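Local coordinates for putative curved DNA-binding protein (Chaetomium thermophilum var. thermophilum DSM 1495, PDB 4IPA), which probably acts in ribosome biogenesis as the Arx1 protein of this thermophilic fungus, and is related to methionine aminopeptidases of the M24 family, at residues A[29-40]-A[357-365]; A[161-170]-A[347-358]. One frame throughout, in Å; residues are numbered along the deposited sequence.

Contact 1 of 2, residues A[29-40]-A[357-365]; sequences YKTAAQISEKVL and TRIGGPPAW
Ile359 buries more surface than any other residue of this contact, setting its CG2 methyl against Ala33 and Tyr29. This methyl lies anti to the backbone N (chi1, measured to CG1, is -46°), which brings it 3.8 Å from Ala33 CB and 4.1 Å from Tyr29 CB. Just beyond it the backbone itself comes close, with Gly360 CA 3.6 Å from Ala33 CB. Farther along the helix, Leu40 CD2 meets Pro363 CD at 4.0 Å.

The polar part illustrates how one side chain can catch a strand as it turns into a loop. Glu37, extended beyond CG, offers the anti lone pair of OE2 to Gly361 N at 3.0 Å, with an N-H...O angle of 162°. A water adds an indirect link: it accepts from Lys30 NZ and donates to Arg358 O, the water oxygen lying 3.0 Å from that carbonyl oxygen.

Ile359 and Gly360 together face Thr348 of the next strand, a classic beta bulge at the point where the chain turns its corner. Ala33 also touches Thr129 of strand 127-136, as does its neighbour Ala32, and Ser36 OG bonds to Thr129 OG1, so helix 23-46 lies across that strand and the bulged end of strand 355-360.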
loop_
_atom_site.group_PDB
_atom_site.type_symbol
_atom_site.label_atom_id
_atom_site.label_comp_id
_atom_site.label_asym_id
_atom_site.label_seq_id
_atom_site.Cartn_x
_atom_site.Cartn_y
_atom_site.Cartn_z
ATOM N N TYR A 29 3.815 11.252 -11.855
ATOM C CA TYR A 29 3.484 9.974 -11.241
ATOM C C TYR A 29 4.484 8.924 -11.688
ATOM O O TYR A 29 5.013 8.178 -10.873
ATOM C CB TYR A 29 2.081 9.530 -11.633
ATOM C CG TYR A 29 0.983 10.085 -10.769
ATOM C CD1 TYR A 29 0.882 9.728 -9.434
ATOM C CD2 TYR A 29 0.029 10.938 -11.291
ATOM C CE1 TYR A 29 -0.119 10.218 -8.650
ATOM C CE2 TYR A 29 -0.986 11.438 -10.506
ATOM C CZ TYR A 29 -1.046 11.074 -9.187
ATOM O OH TYR A 29 -2.044 11.555 -8.400
ATOM N N LYS A 30 4.762 8.875 -12.987
ATOM C CA LYS A 30 5.682 7.862 -13.508
ATOM C C LYS A 30 7.112 8.020 -12.981
ATOM O O LYS A 30 7.802 7.030 -12.729
ATOM C CB LYS A 30 5.688 7.846 -15.042
ATOM C CG LYS A 30 6.651 6.829 -15.637
ATOM C CD LYS A 30 6.060 5.425 -15.576
ATOM C CE LYS A 30 7.074 4.371 -15.980
ATOM N NZ LYS A 30 6.615 3.023 -15.567
ATOM N N THR A 31 7.566 9.257 -12.821
ATOM C CA THR A 31 8.892 9.479 -12.264
ATOM C C THR A 31 8.926 8.961 -10.830
ATOM O O THR A 31 9.891 8.332 -10.407
ATOM C CB THR A 31 9.262 10.971 -12.228
ATOM O OG1 THR A 31 9.063 11.553 -13.515
ATOM C CG2 THR A 31 10.718 11.122 -11.830
ATOM N N ALA A 32 7.865 9.256 -10.085
ATOM C CA ALA A 32 7.720 8.751 -8.729
ATOM C C ALA A 32 7.722 7.220 -8.671
ATOM O O ALA A 32 8.355 6.641 -7.806
ATOM C CB ALA A 32 6.454 9.307 -8.093
ATOM N N ALA A 33 7.005 6.581 -9.589
ATOM C CA ALA A 33 6.914 5.129 -9.639
ATOM C C ALA A 33 8.268 4.477 -9.896
ATOM O O ALA A 33 8.623 3.502 -9.254
ATOM C CB ALA A 33 5.926 4.703 -10.710
ATOM N N GLN A 34 9.012 5.008 -10.854
ATOM C CA GLN A 34 10.316 4.450 -11.170
ATOM C C GLN A 34 11.226 4.548 -9.953
ATOM O O GLN A 34 11.962 3.614 -9.652
ATOM C CB GLN A 34 10.941 5.161 -12.373
ATOM C CG GLN A 34 10.300 4.810 -13.711
ATOM C CD GLN A 34 10.973 5.527 -14.876
ATOM O OE1 GLN A 34 10.839 6.744 -15.039
ATOM N NE2 GLN A 34 11.722 4.779 -15.674
ATOM N N ILE A 35 11.167 5.667 -9.238
ATOM C CA ILE A 35 11.952 5.785 -8.020
ATOM C C ILE A 35 11.481 4.774 -6.977
ATOM O O ILE A 35 12.298 4.087 -6.373
ATOM C CB ILE A 35 11.927 7.210 -7.413
ATOM C CG1 ILE A 35 12.806 8.165 -8.229
ATOM C CG2 ILE A 35 12.445 7.178 -5.984
ATOM C CD1 ILE A 35 12.683 9.643 -7.832
ATOM N N SER A 36 10.170 4.671 -6.771
ATOM C CA SER A 36 9.657 3.772 -5.729
ATOM C C SER A 36 10.005 2.331 -6.046
ATOM O O SER A 36 10.388 1.586 -5.166
ATOM C CB SER A 36 8.142 3.900 -5.563
ATOM O OG SER A 36 7.746 5.254 -5.512
ATOM N N GLU A 37 9.875 1.938 -7.308
ATOM C CA GLU A 37 10.159 0.557 -7.673
ATOM C C GLU A 37 11.641 0.229 -7.528
ATOM O O GLU A 37 11.995 -0.879 -7.133
ATOM C CB GLU A 37 9.654 0.229 -9.086
ATOM C CG GLU A 37 8.124 0.259 -9.207
ATOM C CD GLU A 37 7.638 -0.059 -10.620
ATOM O OE1 GLU A 37 8.485 -0.138 -11.543
ATOM O OE2 GLU A 37 6.411 -0.239 -10.814
ATOM N N LYS A 38 12.499 1.196 -7.833
ATOM C CA LYS A 38 13.942 1.000 -7.683
ATOM C C LYS A 38 14.345 0.909 -6.206
ATOM O O LYS A 38 15.157 0.062 -5.838
ATOM C CB LYS A 38 14.729 2.099 -8.399
ATOM C CG LYS A 38 16.203 2.186 -7.985
ATOM C CD LYS A 38 17.031 2.963 -9.007
ATOM C CE LYS A 38 17.001 2.265 -10.380
ATOM N NZ LYS A 38 17.785 2.967 -11.455
ATOM N N VAL A 39 13.769 1.762 -5.356
ATOM C CA VAL A 39 14.052 1.675 -3.918
ATOM C C VAL A 39 13.475 0.388 -3.328
ATOM O O VAL A 39 14.068 -0.225 -2.437
ATOM C CB VAL A 39 13.527 2.890 -3.122
ATOM C CG1 VAL A 39 13.773 2.685 -1.630
ATOM C CG2 VAL A 39 14.199 4.193 -3.611
ATOM N N LEU A 40 12.324 -0.027 -3.846
ATOM C CA LEU A 40 11.688 -1.249 -3.366
ATOM C C LEU A 40 12.573 -2.451 -3.653
ATOM O O LEU A 40 12.644 -3.380 -2.858
ATOM C CB LEU A 40 10.336 -1.461 -4.037
ATOM C CG LEU A 40 9.733 -2.853 -3.811
ATOM C CD1 LEU A 40 9.309 -2.986 -2.343
ATOM C CD2 LEU A 40 8.557 -3.096 -4.770
ATOM N N THR A 357 -3.635 1.080 -16.137
ATOM C CA THR A 357 -2.179 0.944 -16.193
ATOM C C THR A 357 -1.566 0.960 -14.793
ATOM O O THR A 357 -1.897 1.823 -13.961
ATOM C CB THR A 357 -1.550 2.129 -16.966
ATOM O OG1 THR A 357 -2.184 2.256 -18.237
ATOM C CG2 THR A 357 -0.051 1.909 -17.180
ATOM N N ARG A 358 -0.657 0.027 -14.535
ATOM C CA ARG A 358 0.052 -0.004 -13.255
ATOM C C ARG A 358 1.246 0.943 -13.328
ATOM O O ARG A 358 2.305 0.573 -13.821
ATOM C CB ARG A 358 0.528 -1.422 -12.916
ATOM C CG ARG A 358 -0.550 -2.497 -13.028
ATOM C CD ARG A 358 -0.053 -3.893 -12.565
ATOM N NE ARG A 358 -0.808 -4.961 -13.231
ATOM C CZ ARG A 358 -1.323 -6.032 -12.636
ATOM N NH1 ARG A 358 -1.172 -6.216 -11.332
ATOM N NH2 ARG A 358 -1.985 -6.939 -13.354
ATOM N N ILE A 359 1.071 2.173 -12.863
ATOM C CA ILE A 359 2.155 3.143 -12.917
ATOM C C ILE A 359 3.316 2.646 -12.067
ATOM O O ILE A 359 4.474 2.682 -12.480
ATOM C CB ILE A 359 1.712 4.498 -12.347
ATOM C CG1 ILE A 359 0.346 4.894 -12.906
ATOM C CG2 ILE A 359 2.756 5.567 -12.614
ATOM C CD1 ILE A 359 -0.242 6.131 -12.220
ATOM N N GLY A 360 2.979 2.188 -10.869
ATOM C CA GLY A 360 3.965 1.797 -9.879
ATOM C C GLY A 360 3.429 0.724 -8.957
ATOM O O GLY A 360 2.352 0.854 -8.359
ATOM N N GLY A 361 4.177 -0.361 -8.852
ATOM C CA GLY A 361 3.770 -1.441 -7.993
ATOM C C GLY A 361 4.888 -2.431 -7.858
ATOM O O GLY A 361 5.981 -2.221 -8.387
ATOM N N PRO A 362 4.607 -3.526 -7.156
ATOM C CA PRO A 362 5.523 -4.643 -6.914
ATOM C C PRO A 362 5.801 -5.394 -8.208
ATOM O O PRO A 362 4.988 -5.335 -9.142
ATOM C CB PRO A 362 4.732 -5.535 -5.954
ATOM C CG PRO A 362 3.285 -5.248 -6.319
ATOM C CD PRO A 362 3.267 -3.770 -6.595
ATOM N N PRO A 363 6.953 -6.083 -8.268
ATOM C CA PRO A 363 7.329 -6.862 -9.446
ATOM C C PRO A 363 6.435 -8.075 -9.546
ATOM O O PRO A 363 6.137 -8.675 -8.525
ATOM C CB PRO A 363 8.774 -7.288 -9.138
ATOM C CG PRO A 363 8.853 -7.303 -7.655
ATOM C CD PRO A 363 7.968 -6.166 -7.201
ATOM N N ALA A 364 6.003 -8.412 -10.755
ATOM C CA ALA A 364 5.162 -9.572 -10.987
ATOM C C ALA A 364 5.709 -10.812 -10.275
ATOM O O ALA A 364 6.911 -11.036 -10.242
ATOM C CB ALA A 364 5.042 -9.830 -12.489
ATOM N N TRP A 365 4.824 -11.606 -9.686
ATOM C CA TRP A 365 5.242 -12.837 -9.042
ATOM C C TRP A 365 5.308 -13.981 -10.041
ATOM O O TRP A 365 4.416 -14.149 -10.873
ATOM C CB TRP A 365 4.282 -13.216 -7.918
ATOM C CG TRP A 365 4.363 -12.320 -6.734
ATOM C CD1 TRP A 365 5.281 -11.329 -6.506
ATOM C CD2 TRP A 365 3.482 -12.322 -5.604
ATOM N NE1 TRP A 365 5.019 -10.719 -5.302
ATOM C CE2 TRP A 365 3.923 -11.312 -4.728
ATOM C CE3 TRP A 365 2.364 -13.076 -5.252
ATOM C CZ2 TRP A 365 3.282 -11.041 -3.515
ATOM C CZ3 TRP A 365 1.729 -12.805 -4.053
ATOM C CH2 TRP A 365 2.186 -11.793 -3.202
HETATM O O HOH W 1 3.673 2.042 -16.006
#

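Contact 2 of 2, residues A[161-170]-A[347-358]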
loop_
_atom_site.group_PDB
_atom_site.type_symbol
_atom_site.label_atom_id
_atom_site.label_comp_id
_atom_site.label_asym_id
_atom_site.label_seq_id
_atom_site.Cartn_x
_atom_site.Cartn_y
_atom_site.Cartn_z
ATOM N N ASN A 161 -5.839 -9.429 -5.816
ATOM C CA ASN A 161 -5.360 -8.217 -6.476
ATOM C C ASN A 161 -5.764 -8.161 -7.957
ATOM O O ASN A 161 -6.245 -7.131 -8.444
ATOM C CB ASN A 161 -3.845 -8.079 -6.320
ATOM C CG ASN A 161 -3.334 -6.720 -6.750
ATOM O OD1 ASN A 161 -3.902 -5.694 -6.387
ATOM N ND2 ASN A 161 -2.259 -6.705 -7.547
ATOM N N GLU A 162 -5.584 -9.276 -8.659
ATOM C CA GLU A 162 -5.979 -9.384 -10.061
ATOM C C GLU A 162 -7.481 -9.180 -10.250
ATOM O O GLU A 162 -7.907 -8.542 -11.209
ATOM C CB GLU A 162 -5.567 -10.741 -10.647
ATOM C CG GLU A 162 -4.058 -10.939 -10.729
ATOM C CD GLU A 162 -3.374 -9.898 -11.609
ATOM O OE1 GLU A 162 -3.807 -9.725 -12.767
ATOM O OE2 GLU A 162 -2.406 -9.252 -11.147
ATOM N N VAL A 163 -8.277 -9.736 -9.345
ATOM C CA VAL A 163 -9.718 -9.548 -9.390
ATOM C C VAL A 163 -10.106 -8.097 -9.080
ATOM O O VAL A 163 -10.853 -7.485 -9.838
ATOM C CB VAL A 163 -10.463 -10.517 -8.450
ATOM C CG1 VAL A 163 -11.974 -10.192 -8.419
ATOM C CG2 VAL A 163 -10.231 -11.941 -8.906
ATOM N N LEU A 164 -9.598 -7.547 -7.982
ATOM C CA LEU A 164 -9.880 -6.149 -7.622
ATOM C C LEU A 164 -9.577 -5.171 -8.766
ATOM O O LEU A 164 -10.402 -4.326 -9.109
ATOM C CB LEU A 164 -9.092 -5.734 -6.370
ATOM C CG LEU A 164 -9.272 -4.278 -5.946
ATOM C CD1 LEU A 164 -10.763 -3.923 -5.916
ATOM C CD2 LEU A 164 -8.599 -3.983 -4.583
ATOM N N LEU A 165 -8.392 -5.283 -9.351
ATOM C CA LEU A 165 -8.011 -4.407 -10.455
ATOM C C LEU A 165 -9.026 -4.442 -11.618
ATOM O O LEU A 165 -9.353 -3.400 -12.200
ATOM C CB LEU A 165 -6.595 -4.744 -10.943
ATOM C CG LEU A 165 -5.450 -4.396 -9.975
ATOM C CD1 LEU A 165 -4.075 -4.862 -10.505
ATOM C CD2 LEU A 165 -5.429 -2.897 -9.656
ATOM N N ARG A 166 -9.512 -5.640 -11.939
ATOM C CA ARG A 166 -10.498 -5.836 -12.999
ATOM C C ARG A 166 -11.883 -5.309 -12.621
ATOM O O ARG A 166 -12.622 -4.834 -13.480
ATOM C CB ARG A 166 -10.559 -7.311 -13.406
ATOM C CG ARG A 166 -9.446 -7.692 -14.368
ATOM C CD ARG A 166 -9.129 -9.172 -14.319
ATOM N NE ARG A 166 -8.006 -9.478 -15.198
ATOM C CZ ARG A 166 -6.726 -9.401 -14.832
ATOM N NH1 ARG A 166 -6.406 -9.034 -13.593
ATOM N NH2 ARG A 166 -5.769 -9.685 -15.708
ATOM N N LEU A 167 -12.218 -5.365 -11.333
ATOM C CA LEU A 167 -13.482 -4.816 -10.853
ATOM C C LEU A 167 -13.460 -3.297 -10.893
ATOM O O LEU A 167 -14.493 -2.650 -10.692
ATOM C CB LEU A 167 -13.784 -5.295 -9.430
ATOM C CG LEU A 167 -14.064 -6.799 -9.322
ATOM C CD1 LEU A 167 -14.309 -7.248 -7.883
ATOM C CD2 LEU A 167 -15.262 -7.136 -10.195
ATOM N N MET A 168 -12.285 -2.725 -11.156
ATOM C CA MET A 168 -12.137 -1.273 -11.122
ATOM C C MET A 168 -12.203 -0.629 -12.508
ATOM O O MET A 168 -12.338 0.585 -12.633
ATOM C CB MET A 168 -10.846 -0.868 -10.397
ATOM C CG MET A 168 -10.837 -1.170 -8.890
ATOM S SD MET A 168 -9.318 -0.574 -8.089
ATOM C CE MET A 168 -9.626 1.199 -7.962
ATOM N N VAL A 169 -12.086 -1.438 -13.547
ATOM C CA VAL A 169 -12.308 -0.958 -14.898
ATOM C C VAL A 169 -13.761 -0.485 -15.007
ATOM O O VAL A 169 -14.682 -1.254 -14.750
ATOM C CB VAL A 169 -12.008 -2.061 -15.926
ATOM C CG1 VAL A 169 -12.202 -1.528 -17.355
ATOM C CG2 VAL A 169 -10.581 -2.549 -15.738
ATOM N N PRO A 170 -13.966 0.805 -15.325
ATOM C CA PRO A 170 -15.310 1.360 -15.526
ATOM C C PRO A 170 -16.073 0.524 -16.549
ATOM O O PRO A 170 -15.493 0.117 -17.558
ATOM C CB PRO A 170 -15.028 2.753 -16.082
ATOM C CG PRO A 170 -13.727 3.119 -15.457
ATOM C CD PRO A 170 -12.925 1.840 -15.410
ATOM N N THR A 347 -0.603 -1.301 -5.251
ATOM C CA THR A 347 -0.227 -0.870 -6.579
ATOM C C THR A 347 -0.826 0.511 -6.809
ATOM O O THR A 347 -2.000 0.741 -6.519
ATOM C CB THR A 347 -0.796 -1.846 -7.637
ATOM O OG1 THR A 347 -0.390 -3.192 -7.332
ATOM C CG2 THR A 347 -0.320 -1.472 -9.038
ATOM N N THR A 348 -0.038 1.435 -7.336
ATOM C CA THR A 348 -0.586 2.720 -7.761
ATOM C C THR A 348 -0.949 2.650 -9.245
ATOM O O THR A 348 -0.084 2.404 -10.076
ATOM C CB THR A 348 0.410 3.858 -7.507
ATOM O OG1 THR A 348 0.590 4.008 -6.093
ATOM C CG2 THR A 348 -0.124 5.190 -8.110
ATOM N N ILE A 349 -2.224 2.836 -9.568
ATOM C CA ILE A 349 -2.682 2.721 -10.954
ATOM C C ILE A 349 -3.190 4.024 -11.553
ATOM O O ILE A 349 -3.574 4.954 -10.841
ATOM C CB ILE A 349 -3.843 1.719 -11.106
ATOM C CG1 ILE A 349 -5.092 2.262 -10.399
ATOM C CG2 ILE A 349 -3.429 0.320 -10.636
ATOM C CD1 ILE A 349 -6.324 1.394 -10.538
ATOM N N ALA A 350 -3.216 4.057 -12.881
ATOM C CA ALA A 350 -3.911 5.106 -13.608
ATOM C C ALA A 350 -5.040 4.498 -14.443
ATOM O O ALA A 350 -4.885 3.434 -15.040
ATOM C CB ALA A 350 -2.948 5.874 -14.492
ATOM N N ILE A 351 -6.178 5.176 -14.454
ATOM C CA ILE A 351 -7.314 4.754 -15.236
ATOM C C ILE A 351 -7.448 5.707 -16.404
ATOM O O ILE A 351 -7.681 6.895 -16.208
ATOM C CB ILE A 351 -8.601 4.782 -14.406
ATOM C CG1 ILE A 351 -8.388 4.009 -13.093
ATOM C CG2 ILE A 351 -9.755 4.212 -15.215
ATOM C CD1 ILE A 351 -9.646 3.801 -12.229
ATOM N N THR A 352 -7.267 5.200 -17.619
ATOM C CA THR A 352 -7.408 6.038 -18.803
ATOM C C THR A 352 -8.360 5.391 -19.800
ATOM O O THR A 352 -8.894 4.301 -19.563
ATOM C CB THR A 352 -6.063 6.228 -19.531
ATOM O OG1 THR A 352 -5.668 4.981 -20.125
ATOM C CG2 THR A 352 -4.979 6.700 -18.578
ATOM N N LYS A 353 -8.538 6.083 -20.924
ATOM C CA LYS A 353 -9.262 5.603 -22.095
ATOM C C LYS A 353 -9.025 4.132 -22.341
ATOM O O LYS A 353 -9.951 3.377 -22.636
ATOM C CB LYS A 353 -8.722 6.336 -23.318
ATOM C CG LYS A 353 -9.683 7.241 -24.016
ATOM C CD LYS A 353 -8.914 8.109 -25.006
ATOM C CE LYS A 353 -7.934 7.275 -25.817
ATOM N NZ LYS A 353 -7.077 8.125 -26.694
ATOM N N ASN A 354 -7.756 3.747 -22.255
ATOM C CA ASN A 354 -7.326 2.402 -22.593
ATOM C C ASN A 354 -7.406 1.422 -21.433
ATOM O O ASN A 354 -6.864 0.323 -21.506
ATOM C CB ASN A 354 -5.902 2.451 -23.134
ATOM C CG ASN A 354 -5.820 3.149 -24.483
ATOM O OD1 ASN A 354 -6.644 2.908 -25.372
ATOM N ND2 ASN A 354 -4.831 4.026 -24.636
ATOM N N GLY A 355 -8.088 1.816 -20.366
ATOM C CA GLY A 355 -8.192 0.976 -19.190
ATOM C C GLY A 355 -7.160 1.294 -18.111
ATOM O O GLY A 355 -6.760 2.449 -17.903
ATOM N N ILE A 356 -6.726 0.252 -17.417
ATOM C CA ILE A 356 -5.940 0.426 -16.212
ATOM C C ILE A 356 -4.486 0.099 -16.443
ATOM O O ILE A 356 -4.155 -1.010 -16.881
ATOM C CB ILE A 356 -6.501 -0.430 -15.051
ATOM C CG1 ILE A 356 -7.776 0.228 -14.509
ATOM C CG2 ILE A 356 -5.451 -0.613 -13.947
ATOM C CD1 ILE A 356 -8.355 -0.440 -13.305
ATOM N N THR A 357 -3.635 1.080 -16.137
ATOM C CA THR A 357 -2.179 0.944 -16.193
ATOM C C THR A 357 -1.566 0.960 -14.793
ATOM O O THR A 357 -1.897 1.823 -13.961
ATOM C CB THR A 357 -1.550 2.129 -16.966
ATOM O OG1 THR A 357 -2.184 2.256 -18.237
ATOM C CG2 THR A 357 -0.051 1.909 -17.180
ATOM N N ARG A 358 -0.657 0.027 -14.535
ATOM C CA ARG A 358 0.052 -0.004 -13.255
ATOM C C ARG A 358 1.246 0.943 -13.328
ATOM O O ARG A 358 2.305 0.573 -13.821
ATOM C CB ARG A 358 0.528 -1.422 -12.916
ATOM C CG ARG A 358 -0.550 -2.497 -13.028
ATOM C CD ARG A 358 -0.053 -3.893 -12.565
ATOM N NE ARG A 358 -0.808 -4.961 -13.231
ATOM C CZ ARG A 358 -1.323 -6.032 -12.636
ATOM N NH1 ARG A 358 -1.172 -6.216 -11.332
ATOM N NH2 ARG A 358 -1.985 -6.939 -13.354
HETATM O O HOH W 2 -2.223 -3.879 -5.345
HETATM O O HOH W 3 0.123 -5.083 -9.270
#
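Asn161 meets Thr347 through water: one molecule donates to Asn161 OD1 and accepts from Thr347 OG1, while a second donates to Thr347 OG1 and accepts from Arg358 NH1, 2.7 Å from that nitrogen. At the next residue, Glu162 is gripped end-on by Arg358. Both guanidinium nitrogens converge on a single oxygen, OE2, at 3.2 Å from NH2 and 3.3 Å from NH1, and the two flat groups lie nearly coplanar, 20° apart. Glu162 is bent at chi2 (-60°), and Arg166, a turn later, reaches back so that its NH1 meets OE1 at 2.8 Å from above the carboxylate plane. Two arginines thus share one acid, and their positive charges are probably offset by it.

Leu165 serves two neighbours with its two methyls: CD1 sits over one face of the Arg358 guanidinium, offset toward its rim, and Ile349 runs past in the opposite direction, CD2 lying 3.9 Å from Ile349 CG2. Ile356 CD1 then tucks in among Leu165 O, Met168 CB and Val169 CG2, the last two each 3.9 Å away. Pro170 finishes the row, its CD 4.0 Å from Ile351 CG2.

Strands 347-352 and 355-358 form a tight beta hairpin closed by a type I turn from Thr352 to Gly355. The hairpin edges a larger antiparallel sheet with helix 148-167 packed on it, as in the pita-bread fold of the M24 family.

Contacts 1 and 2 show how one edge strand can join two helices from the first half of the chain. They share Thr357 and Arg358, and Arg358 divides its work: its carbonyl belongs to the water bridge of contact 1, its guanidinium to the salt bridges of contact 2. Their centres lie about 15 Å apart, yet they touch directly. Gly360 O, at the bulge, is 2.7 Å from Thr348 N, probably a hydrogen bond, and Ile359 CD1 packs 3.5 Å from Ala350 CB. Strand 355-360, an outermost strand of its five-stranded sheet within this chain, is therefore held by helix 23-46 in contact 1 and by helix 148-167 in contact 2.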